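Local coordinates for protein bottromycin amidohydrolase (Streptomyces purpureus, PDB 6I5S) that probably acts as a zinc-dependent amidohydrolase specific for a thiazoline-containing intermediate, and is the gatekeeper of bottromycin biosynthesis, at residues G330-A333 / R334-E338; V215-D218 / V219-T223. All coordinates share one frame; numbering follows the deposited sequence.

Contact 1. Residues G330-A333 / R334-E338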
loop_
_atom_site.group_PDB
_atom_site.type_symbol
_atom_site.label_atom_id
_atom_site.label_comp_id
_atom_site.label_asym_id
_atom_site.label_seq_id
_atom_site.Cartn_x
_atom_site.Cartn_y
_atom_site.Cartn_z
ATOM N N GLY A 330 6.637 -15.542 4.122
ATOM C CA GLY A 330 7.299 -14.454 4.807
ATOM C C GLY A 330 8.776 -14.704 4.955
ATOM O O GLY A 330 9.582 -13.784 4.806
ATOM N N ARG A 331 9.168 -15.957 5.254
ATOM C CA ARG A 331 10.596 -16.265 5.331
ATOM C C ARG A 331 11.273 -16.118 3.978
ATOM O O ARG A 331 12.444 -15.730 3.914
ATOM C CB ARG A 331 10.804 -17.661 5.939
ATOM C CG ARG A 331 10.357 -17.711 7.425
ATOM C CD ARG A 331 10.973 -18.901 8.134
ATOM N NE ARG A 331 10.334 -20.160 7.753
ATOM C CZ ARG A 331 9.172 -20.578 8.239
ATOM N NH1 ARG A 331 8.508 -19.836 9.120
ATOM N NH2 ARG A 331 8.675 -21.736 7.842
ATOM N N ILE A 332 10.553 -16.379 2.891
ATOM C CA ILE A 332 11.114 -16.147 1.551
ATOM C C ILE A 332 11.350 -14.657 1.321
ATOM O O ILE A 332 12.419 -14.259 0.820
ATOM C CB ILE A 332 10.201 -16.727 0.466
ATOM C CG1 ILE A 332 10.206 -18.251 0.544
ATOM C CG2 ILE A 332 10.687 -16.251 -0.909
ATOM C CD1 ILE A 332 9.221 -18.911 -0.379
ATOM N N ALA A 333 10.383 -13.819 1.729
ATOM C CA ALA A 333 10.536 -12.359 1.662
ATOM C C ALA A 333 11.754 -11.914 2.458
ATOM O O ALA A 333 12.558 -11.118 1.970
ATOM C CB ALA A 333 9.268 -11.671 2.173
ATOM N N ARG A 334 11.959 -12.485 3.675
ATOM C CA ARG A 334 13.145 -12.116 4.459
ATOM C C ARG A 334 14.419 -12.545 3.758
ATOM O O ARG A 334 15.405 -11.796 3.704
ATOM C CB ARG A 334 13.121 -12.723 5.864
ATOM C CG ARG A 334 14.399 -12.335 6.684
ATOM C CD ARG A 334 14.405 -12.876 8.082
ATOM N NE ARG A 334 14.310 -14.331 8.118
ATOM C CZ ARG A 334 14.497 -15.065 9.208
ATOM N NH1 ARG A 334 14.815 -14.486 10.362
ATOM N NH2 ARG A 334 14.373 -16.382 9.138
ATOM N N ALA A 335 14.416 -13.749 3.199
ATOM C CA ALA A 335 15.612 -14.253 2.543
ATOM C C ALA A 335 15.948 -13.416 1.313
ATOM O O ALA A 335 17.127 -13.171 1.015
ATOM C CB ALA A 335 15.407 -15.728 2.153
ATOM N N LEU A 336 14.920 -12.957 0.601
ATOM C CA LEU A 336 15.138 -12.052 -0.525
ATOM C C LEU A 336 15.798 -10.745 -0.071
ATOM O O LEU A 336 16.754 -10.257 -0.700
ATOM C CB LEU A 336 13.798 -11.801 -1.226
ATOM C CG LEU A 336 13.300 -12.896 -2.157
ATOM C CD1 LEU A 336 11.815 -12.709 -2.539
ATOM C CD2 LEU A 336 14.169 -12.906 -3.405
ATOM N N ALA A 337 15.301 -10.163 1.034
ATOM C CA ALA A 337 15.903 -8.945 1.562
ATOM C C ALA A 337 17.364 -9.169 1.922
ATOM O O ALA A 337 18.227 -8.338 1.622
ATOM C CB ALA A 337 15.121 -8.467 2.765
ATOM N N GLU A 338 17.672 -10.325 2.513
ATOM C CA GLU A 338 19.055 -10.640 2.859
ATOM C C GLU A 338 19.922 -10.814 1.626
ATOM O O GLU A 338 21.127 -10.574 1.687
ATOM C CB GLU A 338 19.111 -11.899 3.736
ATOM C CG GLU A 338 18.732 -11.630 5.191
ATOM C CD GLU A 338 18.382 -12.892 5.972
ATOM O OE1 GLU A 338 18.533 -14.005 5.425
ATOM O OE2 GLU A 338 17.942 -12.763 7.137
HETATM O O HOH W 1 14.463 -16.216 5.971
#

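Contact 2. Residues V215-D218 / V219-T223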
loop_
_atom_site.group_PDB
_atom_site.type_symbol
_atom_site.label_atom_id
_atom_site.label_comp_id
_atom_site.label_asym_id
_atom_site.label_seq_id
_atom_site.Cartn_x
_atom_site.Cartn_y
_atom_site.Cartn_z
ATOM N N VAL A 215 6.752 -15.973 -18.984
ATOM C CA VAL A 215 8.007 -15.234 -18.892
ATOM C C VAL A 215 8.902 -15.842 -17.807
ATOM O O VAL A 215 8.466 -16.050 -16.657
ATOM C CB VAL A 215 7.760 -13.755 -18.622
ATOM C CG1 VAL A 215 9.089 -12.983 -18.377
ATOM C CG2 VAL A 215 6.976 -13.099 -19.811
ATOM N N ARG A 216 10.174 -16.015 -18.156
ATOM C CA ARG A 216 11.188 -16.467 -17.216
ATOM C C ARG A 216 11.321 -15.500 -16.055
ATOM O O ARG A 216 11.301 -14.277 -16.206
ATOM C CB ARG A 216 12.544 -16.586 -17.913
ATOM C CG ARG A 216 12.651 -17.704 -18.996
ATOM C CD ARG A 216 13.905 -17.516 -19.817
ATOM N NE ARG A 216 14.130 -18.584 -20.807
ATOM C CZ ARG A 216 13.581 -18.622 -22.017
ATOM N NH1 ARG A 216 12.765 -17.648 -22.406
ATOM N NH2 ARG A 216 13.848 -19.635 -22.853
ATOM N N LEU A 217 11.517 -16.050 -14.863
ATOM C CA LEU A 217 11.595 -15.186 -13.695
ATOM C C LEU A 217 12.760 -14.224 -13.822
ATOM O O LEU A 217 12.637 -13.041 -13.486
ATOM C CB LEU A 217 11.740 -16.013 -12.423
ATOM C CG LEU A 217 12.030 -15.296 -11.143
ATOM C CD1 LEU A 217 10.867 -14.400 -10.746
ATOM C CD2 LEU A 217 12.306 -16.334 -10.050
ATOM N N ASP A 218 13.903 -14.712 -14.285
ATOM C CA ASP A 218 15.070 -13.840 -14.344
ATOM C C ASP A 218 14.854 -12.704 -15.333
ATOM O O ASP A 218 15.304 -11.585 -15.096
ATOM C CB ASP A 218 16.327 -14.632 -14.710
ATOM C CG ASP A 218 16.030 -15.766 -15.638
ATOM O OD1 ASP A 218 15.320 -16.706 -15.201
ATOM O OD2 ASP A 218 16.476 -15.704 -16.805
ATOM N N VAL A 219 14.168 -12.974 -16.446
ATOM C CA VAL A 219 13.824 -11.902 -17.386
ATOM C C VAL A 219 12.895 -10.872 -16.738
ATOM O O VAL A 219 13.068 -9.649 -16.889
ATOM C CB VAL A 219 13.211 -12.538 -18.656
ATOM C CG1 VAL A 219 12.712 -11.511 -19.595
ATOM C CG2 VAL A 219 14.210 -13.446 -19.319
ATOM N N ALA A 220 11.885 -11.333 -16.007
ATOM C CA ALA A 220 10.968 -10.420 -15.361
ATOM C C ALA A 220 11.681 -9.566 -14.323
ATOM O O ALA A 220 11.422 -8.357 -14.214
ATOM C CB ALA A 220 9.829 -11.188 -14.717
ATOM N N LEU A 221 12.580 -10.164 -13.545
ATOM C CA LEU A 221 13.258 -9.429 -12.487
ATOM C C LEU A 221 14.119 -8.318 -13.045
ATOM O O LEU A 221 14.229 -7.254 -12.436
ATOM C CB LEU A 221 14.128 -10.353 -11.638
ATOM C CG LEU A 221 13.352 -11.327 -10.782
ATOM C CD1 LEU A 221 14.364 -12.352 -10.145
ATOM C CD2 LEU A 221 12.499 -10.665 -9.751
ATOM N N ARG A 222 14.747 -8.529 -14.187
ATOM C CA ARG A 222 15.607 -7.485 -14.707
ATOM C C ARG A 222 14.883 -6.459 -15.569
ATOM O O ARG A 222 15.488 -5.443 -15.899
ATOM C CB ARG A 222 16.798 -8.085 -15.490
ATOM C CG ARG A 222 16.465 -8.875 -16.685
ATOM C CD ARG A 222 17.816 -9.278 -17.443
ATOM N NE ARG A 222 17.687 -10.438 -18.284
ATOM C CZ ARG A 222 17.222 -10.433 -19.527
ATOM N NH1 ARG A 222 16.794 -9.294 -20.071
ATOM N NH2 ARG A 222 17.185 -11.576 -20.222
ATOM N N THR A 223 13.626 -6.681 -15.940
ATOM C CA THR A 223 12.904 -5.733 -16.791
ATOM C C THR A 223 11.772 -5.017 -16.068
ATOM O O THR A 223 11.401 -3.915 -16.469
ATOM C CB THR A 223 12.319 -6.414 -18.043
ATOM O OG1 THR A 223 11.439 -7.478 -17.669
ATOM C CG2 THR A 223 13.403 -6.956 -18.958
#

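Contact 1. Residues G330-A333 / R334-E338
Arg334 reaches outward from the flank of alpha helix 316-338, near its C-terminal end, and meets Arg331 one turn earlier both directly and through a water. Its CB lies 3.6 Å from Arg331 O. With CG anti to the backbone N (chi1 179°), the chain leaves the helix in an extended run until it bends at chi3, 59°, which brings NE round to a water. NE donates to this water at 2.9 Å, and the water in turn donates to Arg331 O, also at 2.9 Å. That carbonyl is therefore gripped twice, for Ala335 N binds it as well. At the tip, NH2 comes within 4.3 Å of Arg331 CD, an oblique approach; the long, charged arginines suit a flank where Arg331 is exposed.

The opposite character prevails at Ile332 and Leu336, two buried branched residues one turn apart whose side chains run side by side. Leu336 also reaches Leu230, Leu261 and Ala264 on neighbouring loops. Gly330, buried, adds no side-chain bulk, and its O accepts a hydrogen bond from Arg334 N; Ala333 O accepts one from Ala337 N. Between the two apolar chains the closest approach is Ile332 CG2 to Leu336 CD1, 4.1 Å.

Contact 2. Residues V215-D218 / V219-T223
Leu221 N donates to Leu217 O at 2.9 Å and Ala220 N to Arg216 O at 3.0 Å, the i to i+4 bonds that open the short alpha helix 217-223. Arg216 holds the N-cap position, serving through its backbone O. The next bond, from Arg222 N to Asp218 O, is longer at 3.2 Å. At the far end Thr223 suits the last turn because its hydroxyl, OG1, donates back to Val219 O at 2.8 Å, meeting that carbonyl from well off its plane, where the bond from Thr223 N is weak.

Around this backbone the apolar side chains pack in two groups. Leu217, its CG opposite the backbone N (chi1 171°), stands out from the helix, and Leu221 leans back a turn to meet it, Leu217 CG to Leu221 CD1 at 3.9 Å. Leu221 also touches Glu263, and Leu217 touches Phe233, so the pair faces neighbouring loops. Were Leu221 an alanine, the branch of Leu217 would probably lose its mate and a gap would open beside Glu263.

In the other group, beta-branched Val219 divides its methyls: CG2 rests against Arg216 CB at 3.8 Å, while CG1 faces Val215, whose side chain crosses it at about a right angle. Val215, buried against Phe193, reaches with the same methyl to Ala220, CG1 to CB at 4.1 Å.

In the fold
From the N terminus, the chain comes to contact 2 first, soon after the zinc ligand His210; another ligand, His229, follows the helix 217-223 and the short strand 226-228. Contact 1 comes later, at the end of helix 316-338, before the zinc ligand Asp348. Each lies within one continuous stretch, so neither closes a loop, and they stand in series without nesting or crossing. The centres of contacts 1 and 2 are 18 Å apart, and the nearest atoms of contacts 1 and 2 are about 7 Å apart. Contact 2 sets its helix against helix 190-203 through Phe193 and Val197. The region 261-264 touches both: Leu261 and Ala264 meet contact 1, Glu263 contact 2.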